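Local coordinates for CDP-glucose 4,6-dehydratase (Salmonella enterica subsp. enterica serovar Typhi, PDB 1WVG), which catalyses the NAD(+)-dependent conversion of CDP-D-glucose to CDP-4-dehydro-6-deoxy-D-glucose and water, a step in making CDP-3,6-dideoxy-D-mannose for the lipopolysaccharide O-antigen, at residues A[318-321]-A[327-330]; A[238-243]-A[351-356]. One frame throughout, in Å; residues are numbered along the deposited sequence.

Contact 1: A[318-321]-A[327-330]; sequences PRWG and SRIV
Trp320 in the loop 318-321 faces Arg328 on the helical segment 327-330, with 9.9 Å between Trp320 CA and Arg328 CA, so the two backbones stand well apart and two long side chains close the gap. Gly321, directly after the tryptophan, is the N-cap of helix 322-337; the contact therefore folds the helix's lead-in back against its second turn. Both CA-CB bonds point across the gap. The Arg328 chain runs extended from CG to NE (chi2 167°, chi3 173°), and that reach lays its far end over one face of the indole. Its CD sits over the six-membered ring, 3.8 Å from the centroid of Trp320, as a CH-pi contact. Beyond it the guanidinium lies flat on the indole, the planes only 9° apart, in an offset stack whose closest pair is Arg328 NE and Trp320 CZ2 at 3.6 Å. Arg328 CZ is 4.0 Å from the centroid of the six-membered ring of Trp320 and off its centre, toward the CZ2 side, which makes the cation-pi contact a displaced one. Lying flat keeps the N-H groups in the plane of the guanidinium directed past the ring, and acids collect them: Glu349 and Asp352 form salt bridges with NH1, and Glu324, one turn back, with NE. Together with the stack, these bonds should fix the rotation of the guanidinium, and the three acids would more than offset its charge if all are ionised. Around the indole, Tyr353 and His234 make edge-to-face contacts, while Glu237 of helix 236-251 accepts the backbone N-H of Trp320. The stack thus pins the lead-in loop to the second turn of helix 322-337, and these outer partners tie both to helix 342-355, beside the strand 232-234 that carries His234.

Contact 2: A[238-243]-A[351-356]; sequences PLSGYI and SDYMSA
Segments 238-243 and 351-356 lie on two helices far apart in sequence, nearest at Ser240 and Met354, whose CA atoms are 9.1 Å apart, yet the side chains that meet are Ser240 and Tyr353. Both point across the gap, a short one against a long one. A chi1 of -173° swings the Tyr353 ring away from the side of its own N and out towards helix 236-251. There its OH comes to 3.1 Å from Ser240 OG, while CE2 of the same ring rests 3.8 Å from Ser240 CB. The serine methylene meets the ring obliquely, on the side of the ring that carries CE2. The clear hydrogen bonds of both hydroxyls go to other residues. Tyr353 OH is hydrogen-bonded to the carboxylate of Glu237, and Ser240 OG to the backbone carbonyl of that same glutamate, one turn back on its helix, as well as to Trp316 NE1. With chi1 at 69°, Ser240 OG is turned back toward that preceding turn, within reach of the carbonyl. Glu237 therefore serves both hydroxyls, one through its side chain and the other through its main chain, and a small polar cluster is held inside a buried contact. On the far side of helix 236-251, Pro238 and Tyr242 lean on strand 187-197 of the Rossmann sheet, while Leu239 and Ile243 pack on helix 20-31, which Met354 of helix 342-355 also touches. The last helix of the chain is thereby docked on a helix that itself lies against the sheet.

The two contacts lie on the same side of the chain's centre, about 12 Å apart between their centres. Along the chain, both segments of contact 1 fall between the two segments of contact 2: helix 236-251 comes first, then the loop 318-321, helix 322-337 and finally helix 342-355. They touch directly: the Arg328 to Asp352 salt bridge is shared by both, and Arg319 NE packs 3.1 Å from Tyr353 O, with Trp320 NE1 also packed near the CB of Ala356. Helix 342-355 is therefore anchored in two directions, to its predecessor in the chain and to helix 236-251, which ties the C-terminal end of the polypeptide to the Rossmann core.

Contact 1: A[318-321]-A[327-330]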
ATOM      1  N   PRO A 318       2.008 -13.303  25.521  1.00 32.54           N
ATOM      2  CA  PRO A 318       1.964 -14.750  25.642  1.00 31.32           C
ATOM      3  C   PRO A 318       2.754 -15.220  26.846  1.00 38.52           C
ATOM      4  O   PRO A 318       3.744 -14.620  27.274  1.00 39.32           O
ATOM      5  CB  PRO A 318       2.587 -15.329  24.383  1.00 33.03           C
ATOM      6  CG  PRO A 318       3.126 -14.160  23.572  1.00 32.50           C
ATOM      7  CD  PRO A 318       2.573 -12.901  24.200  1.00 24.89           C
ATOM      8  N   ARG A 319       2.290 -16.322  27.387  1.00 28.83           N
ATOM      9  CA  ARG A 319       2.901 -16.878  28.556  1.00 34.32           C
ATOM     10  C   ARG A 319       3.929 -17.950  28.328  1.00 40.95           C
ATOM     11  O   ARG A 319       4.970 -17.930  28.979  1.00 37.67           O
ATOM     12  CB  ARG A 319       1.876 -17.301  29.596  1.00 26.66           C
ATOM     13  CG  ARG A 319       1.477 -16.081  30.417  1.00 48.68           C
ATOM     14  CD  ARG A 319      -0.025 -15.896  30.544  1.00 69.12           C
ATOM     15  NE  ARG A 319      -0.483 -15.994  31.924  1.00100.00           N
ATOM     16  CZ  ARG A 319      -1.622 -15.462  32.391  1.00100.00           C
ATOM     17  NH1 ARG A 319      -2.454 -14.764  31.604  1.00100.00           N
ATOM     18  NH2 ARG A 319      -1.924 -15.628  33.668  1.00100.00           N
ATOM     19  N   TRP A 320       3.641 -18.894  27.450  1.00 33.77           N
ATOM     20  CA  TRP A 320       4.601 -19.954  27.253  1.00 24.51           C
ATOM     21  C   TRP A 320       5.354 -19.933  25.960  1.00 24.64           C
ATOM     22  O   TRP A 320       4.864 -19.481  24.936  1.00 33.82           O
ATOM     23  CB  TRP A 320       3.921 -21.301  27.327  1.00 22.34           C
ATOM     24  CG  TRP A 320       3.402 -21.509  28.705  1.00 24.29           C
ATOM     25  CD1 TRP A 320       3.927 -20.999  29.846  1.00 28.06           C
ATOM     26  CD2 TRP A 320       2.285 -22.297  29.086  1.00 22.23           C
ATOM     27  NE1 TRP A 320       3.217 -21.425  30.938  1.00 27.93           N
ATOM     28  CE2 TRP A 320       2.193 -22.221  30.498  1.00 30.56           C
ATOM     29  CE3 TRP A 320       1.375 -23.041  28.362  1.00 24.38           C
ATOM     30  CZ2 TRP A 320       1.196 -22.877  31.194  1.00 31.77           C
ATOM     31  CZ3 TRP A 320       0.389 -23.707  29.050  1.00 26.95           C
ATOM     32  CH2 TRP A 320       0.300 -23.617  30.444  1.00 30.43           C
ATOM     33  N   GLY A 321       6.544 -20.486  26.039  1.00 26.84           N
ATOM     34  CA  GLY A 321       7.417 -20.644  24.880  1.00 30.17           C
ATOM     35  C   GLY A 321       7.110 -21.959  24.125  1.00 33.02           C
ATOM     36  O   GLY A 321       6.510 -22.932  24.646  1.00 29.79           O
ATOM     37  N   SER A 327       6.713 -29.374  25.245  1.00 23.13           N
ATOM     38  CA  SER A 327       6.907 -30.254  26.352  1.00 29.73           C
ATOM     39  C   SER A 327       5.599 -30.640  27.030  1.00 30.38           C
ATOM     40  O   SER A 327       5.340 -31.805  27.325  1.00 33.41           O
ATOM     41  CB  SER A 327       7.882 -29.644  27.310  1.00 25.42           C
ATOM     42  OG  SER A 327       7.802 -30.407  28.491  1.00 57.59           O
ATOM     43  N   ARG A 328       4.762 -29.637  27.249  1.00 29.31           N
ATOM     44  CA  ARG A 328       3.467 -29.812  27.870  1.00 27.77           C
ATOM     45  C   ARG A 328       2.534 -30.659  27.039  1.00 24.70           C
ATOM     46  O   ARG A 328       1.761 -31.413  27.609  1.00 31.42           O
ATOM     47  CB  ARG A 328       2.795 -28.475  28.141  1.00 25.30           C
ATOM     48  CG  ARG A 328       3.338 -27.825  29.397  1.00 18.69           C
ATOM     49  CD  ARG A 328       2.923 -26.358  29.514  1.00 36.03           C
ATOM     50  NE  ARG A 328       3.294 -25.721  30.789  1.00 30.24           N
ATOM     51  CZ  ARG A 328       2.758 -25.997  32.002  1.00 33.23           C
ATOM     52  NH1 ARG A 328       1.800 -26.902  32.177  1.00 29.44           N
ATOM     53  NH2 ARG A 328       3.185 -25.333  33.075  1.00 36.87           N
ATOM     54  N   ILE A 329       2.589 -30.543  25.711  1.00 15.72           N
ATOM     55  CA  ILE A 329       1.715 -31.366  24.859  1.00 21.47           C
ATOM     56  C   ILE A 329       2.019 -32.851  25.028  1.00 30.13           C
ATOM     57  O   ILE A 329       1.132 -33.718  25.011  1.00 29.43           O
ATOM     58  CB  ILE A 329       1.942 -31.038  23.395  1.00 23.57           C
ATOM     59  CG1 ILE A 329       1.356 -29.677  23.129  1.00 35.07           C
ATOM     60  CG2 ILE A 329       1.289 -31.998  22.421  1.00 14.22           C
ATOM     61  CD1 ILE A 329       1.599 -29.273  21.678  1.00 58.78           C
ATOM     62  N   VAL A 330       3.324 -33.112  25.145  1.00 36.09           N
ATOM     63  CA  VAL A 330       3.860 -34.452  25.305  1.00 37.20           C
ATOM     64  C   VAL A 330       3.416 -35.080  26.607  1.00 32.70           C
ATOM     65  O   VAL A 330       2.915 -36.186  26.691  1.00 34.32           O
ATOM     66  CB  VAL A 330       5.363 -34.376  25.313  1.00 46.64           C
ATOM     67  CG1 VAL A 330       5.876 -35.576  26.107  1.00 45.29           C
ATOM     68  CG2 VAL A 330       5.869 -34.391  23.863  1.00 47.90           C
TER

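Contact 2: A[238-243]-A[351-356]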
ATOM      1  N   PRO A 238      -4.183 -17.918  22.698  1.00 19.45           N
ATOM      2  CA  PRO A 238      -5.153 -17.076  22.034  1.00 17.49           C
ATOM      3  C   PRO A 238      -6.412 -17.051  22.864  1.00 19.53           C
ATOM      4  O   PRO A 238      -7.049 -16.016  22.968  1.00 18.95           O
ATOM      5  CB  PRO A 238      -5.436 -17.720  20.684  1.00 21.54           C
ATOM      6  CG  PRO A 238      -4.913 -19.152  20.745  1.00 15.85           C
ATOM      7  CD  PRO A 238      -4.021 -19.215  21.967  1.00 19.38           C
ATOM      8  N   LEU A 239      -6.764 -18.205  23.485  1.00 17.57           N
ATOM      9  CA  LEU A 239      -7.940 -18.244  24.343  1.00 13.74           C
ATOM     10  C   LEU A 239      -7.918 -17.105  25.354  1.00 15.41           C
ATOM     11  O   LEU A 239      -8.914 -16.432  25.587  1.00 21.20           O
ATOM     12  CB  LEU A 239      -8.065 -19.582  25.088  1.00 17.92           C
ATOM     13  CG  LEU A 239      -8.565 -20.662  24.122  1.00 23.87           C
ATOM     14  CD1 LEU A 239      -9.030 -21.924  24.853  1.00 17.47           C
ATOM     15  CD2 LEU A 239      -9.672 -20.066  23.278  1.00 50.85           C
ATOM     16  N   SER A 240      -6.772 -16.924  25.985  1.00 20.63           N
ATOM     17  CA  SER A 240      -6.564 -15.839  26.984  1.00 20.67           C
ATOM     18  C   SER A 240      -6.841 -14.508  26.325  1.00 30.00           C
ATOM     19  O   SER A 240      -7.490 -13.629  26.906  1.00 25.01           O
ATOM     20  CB  SER A 240      -5.173 -15.850  27.654  1.00 23.93           C
ATOM     21  OG  SER A 240      -4.126 -15.506  26.773  1.00 23.48           O
ATOM     22  N   GLY A 241      -6.342 -14.389  25.087  1.00 22.53           N
ATOM     23  CA  GLY A 241      -6.583 -13.182  24.341  1.00 18.98           C
ATOM     24  C   GLY A 241      -8.070 -13.019  24.121  1.00 18.02           C
ATOM     25  O   GLY A 241      -8.623 -11.930  24.358  1.00 18.66           O
ATOM     26  N   TYR A 242      -8.747 -14.102  23.679  1.00 21.12           N
ATOM     27  CA  TYR A 242     -10.210 -14.017  23.464  1.00 19.74           C
ATOM     28  C   TYR A 242     -10.953 -13.609  24.751  1.00 17.84           C
ATOM     29  O   TYR A 242     -11.945 -12.893  24.746  1.00 18.81           O
ATOM     30  CB  TYR A 242     -10.884 -15.356  23.082  1.00 16.78           C
ATOM     31  CG  TYR A 242     -10.321 -15.993  21.854  1.00 23.06           C
ATOM     32  CD1 TYR A 242      -9.355 -15.333  21.091  1.00 21.40           C
ATOM     33  CD2 TYR A 242     -10.743 -17.266  21.459  1.00 20.88           C
ATOM     34  CE1 TYR A 242      -8.852 -15.924  19.925  1.00 21.96           C
ATOM     35  CE2 TYR A 242     -10.214 -17.876  20.318  1.00 17.76           C
ATOM     36  CZ  TYR A 242      -9.274 -17.200  19.537  1.00 27.19           C
ATOM     37  OH  TYR A 242      -8.732 -17.789  18.400  1.00 26.44           O
ATOM     38  N   ILE A 243     -10.476 -14.119  25.865  1.00 16.19           N
ATOM     39  CA  ILE A 243     -11.153 -13.879  27.111  1.00 20.12           C
ATOM     40  C   ILE A 243     -10.991 -12.450  27.531  1.00 24.15           C
ATOM     41  O   ILE A 243     -11.949 -11.802  27.973  1.00 22.03           O
ATOM     42  CB  ILE A 243     -10.654 -14.853  28.176  1.00 21.85           C
ATOM     43  CG1 ILE A 243     -11.344 -16.181  27.998  1.00 13.68           C
ATOM     44  CG2 ILE A 243     -10.877 -14.378  29.605  1.00 21.11           C
ATOM     45  CD1 ILE A 243     -10.502 -17.272  28.651  1.00 20.33           C
ATOM     46  N   SER A 351      -4.767 -23.898  35.150  1.00 29.23           N
ATOM     47  CA  SER A 351      -4.264 -23.281  36.359  1.00 31.27           C
ATOM     48  C   SER A 351      -2.804 -22.839  36.248  1.00 32.43           C
ATOM     49  O   SER A 351      -2.380 -21.778  36.689  1.00 30.65           O
ATOM     50  CB  SER A 351      -4.402 -24.258  37.517  1.00 38.24           C
ATOM     51  OG  SER A 351      -3.106 -24.507  38.037  1.00 67.37           O
ATOM     52  N   ASP A 352      -2.003 -23.696  35.668  1.00 32.77           N
ATOM     53  CA  ASP A 352      -0.601 -23.399  35.500  1.00 38.21           C
ATOM     54  C   ASP A 352      -0.465 -22.174  34.630  1.00 38.99           C
ATOM     55  O   ASP A 352       0.398 -21.340  34.824  1.00 27.55           O
ATOM     56  CB  ASP A 352       0.069 -24.553  34.714  1.00 50.86           C
ATOM     57  CG  ASP A 352       0.398 -25.786  35.512  1.00 62.61           C
ATOM     58  OD1 ASP A 352       0.304 -25.793  36.723  1.00 74.54           O
ATOM     59  OD2 ASP A 352       0.801 -26.826  34.783  1.00 32.97           O
ATOM     60  N   TYR A 353      -1.305 -22.116  33.604  1.00 30.29           N
ATOM     61  CA  TYR A 353      -1.232 -20.998  32.704  1.00 26.51           C
ATOM     62  C   TYR A 353      -1.627 -19.768  33.441  1.00 28.03           C
ATOM     63  O   TYR A 353      -0.996 -18.728  33.301  1.00 32.60           O
ATOM     64  CB  TYR A 353      -2.094 -21.140  31.430  1.00 30.55           C
ATOM     65  CG  TYR A 353      -1.902 -20.042  30.380  1.00 26.13           C
ATOM     66  CD1 TYR A 353      -0.969 -20.159  29.351  1.00 26.48           C
ATOM     67  CD2 TYR A 353      -2.699 -18.896  30.390  1.00 27.44           C
ATOM     68  CE1 TYR A 353      -0.830 -19.174  28.374  1.00 37.34           C
ATOM     69  CE2 TYR A 353      -2.545 -17.870  29.458  1.00 19.77           C
ATOM     70  CZ  TYR A 353      -1.602 -18.014  28.445  1.00 31.55           C
ATOM     71  OH  TYR A 353      -1.468 -17.034  27.491  1.00 36.99           O
ATOM     72  N   MET A 354      -2.687 -19.895  34.206  1.00 25.86           N
ATOM     73  CA  MET A 354      -3.126 -18.736  34.952  1.00 30.66           C
ATOM     74  C   MET A 354      -2.048 -18.272  35.915  1.00 45.99           C
ATOM     75  O   MET A 354      -2.006 -17.129  36.364  1.00 43.89           O
ATOM     76  CB  MET A 354      -4.415 -19.026  35.718  1.00 34.21           C
ATOM     77  CG  MET A 354      -5.542 -19.319  34.763  1.00 46.59           C
ATOM     78  SD  MET A 354      -6.751 -17.979  34.753  1.00 56.74           S
ATOM     79  CE  MET A 354      -8.239 -18.963  35.065  1.00 54.98           C
ATOM     80  N   SER A 355      -1.162 -19.188  36.255  1.00 53.65           N
ATOM     81  CA  SER A 355      -0.084 -18.838  37.155  1.00 53.52           C
ATOM     82  C   SER A 355       1.096 -18.232  36.389  1.00 60.19           C
ATOM     83  O   SER A 355       1.757 -17.339  36.910  1.00 53.89           O
ATOM     84  CB  SER A 355       0.322 -20.010  38.036  1.00 53.79           C
ATOM     85  OG  SER A 355      -0.809 -20.833  38.246  1.00 89.73           O
ATOM     86  N   ALA A 356       1.333 -18.720  35.148  1.00 73.17           N
ATOM     87  CA  ALA A 356       2.406 -18.296  34.238  1.00 37.44           C
ATOM     88  C   ALA A 356       2.383 -16.785  34.013  1.00 54.89           C
ATOM     89  O   ALA A 356       3.389 -16.095  34.215  1.00 59.29           O
ATOM     90  CB  ALA A 356       2.330 -19.063  32.913  1.00 33.12           C
TER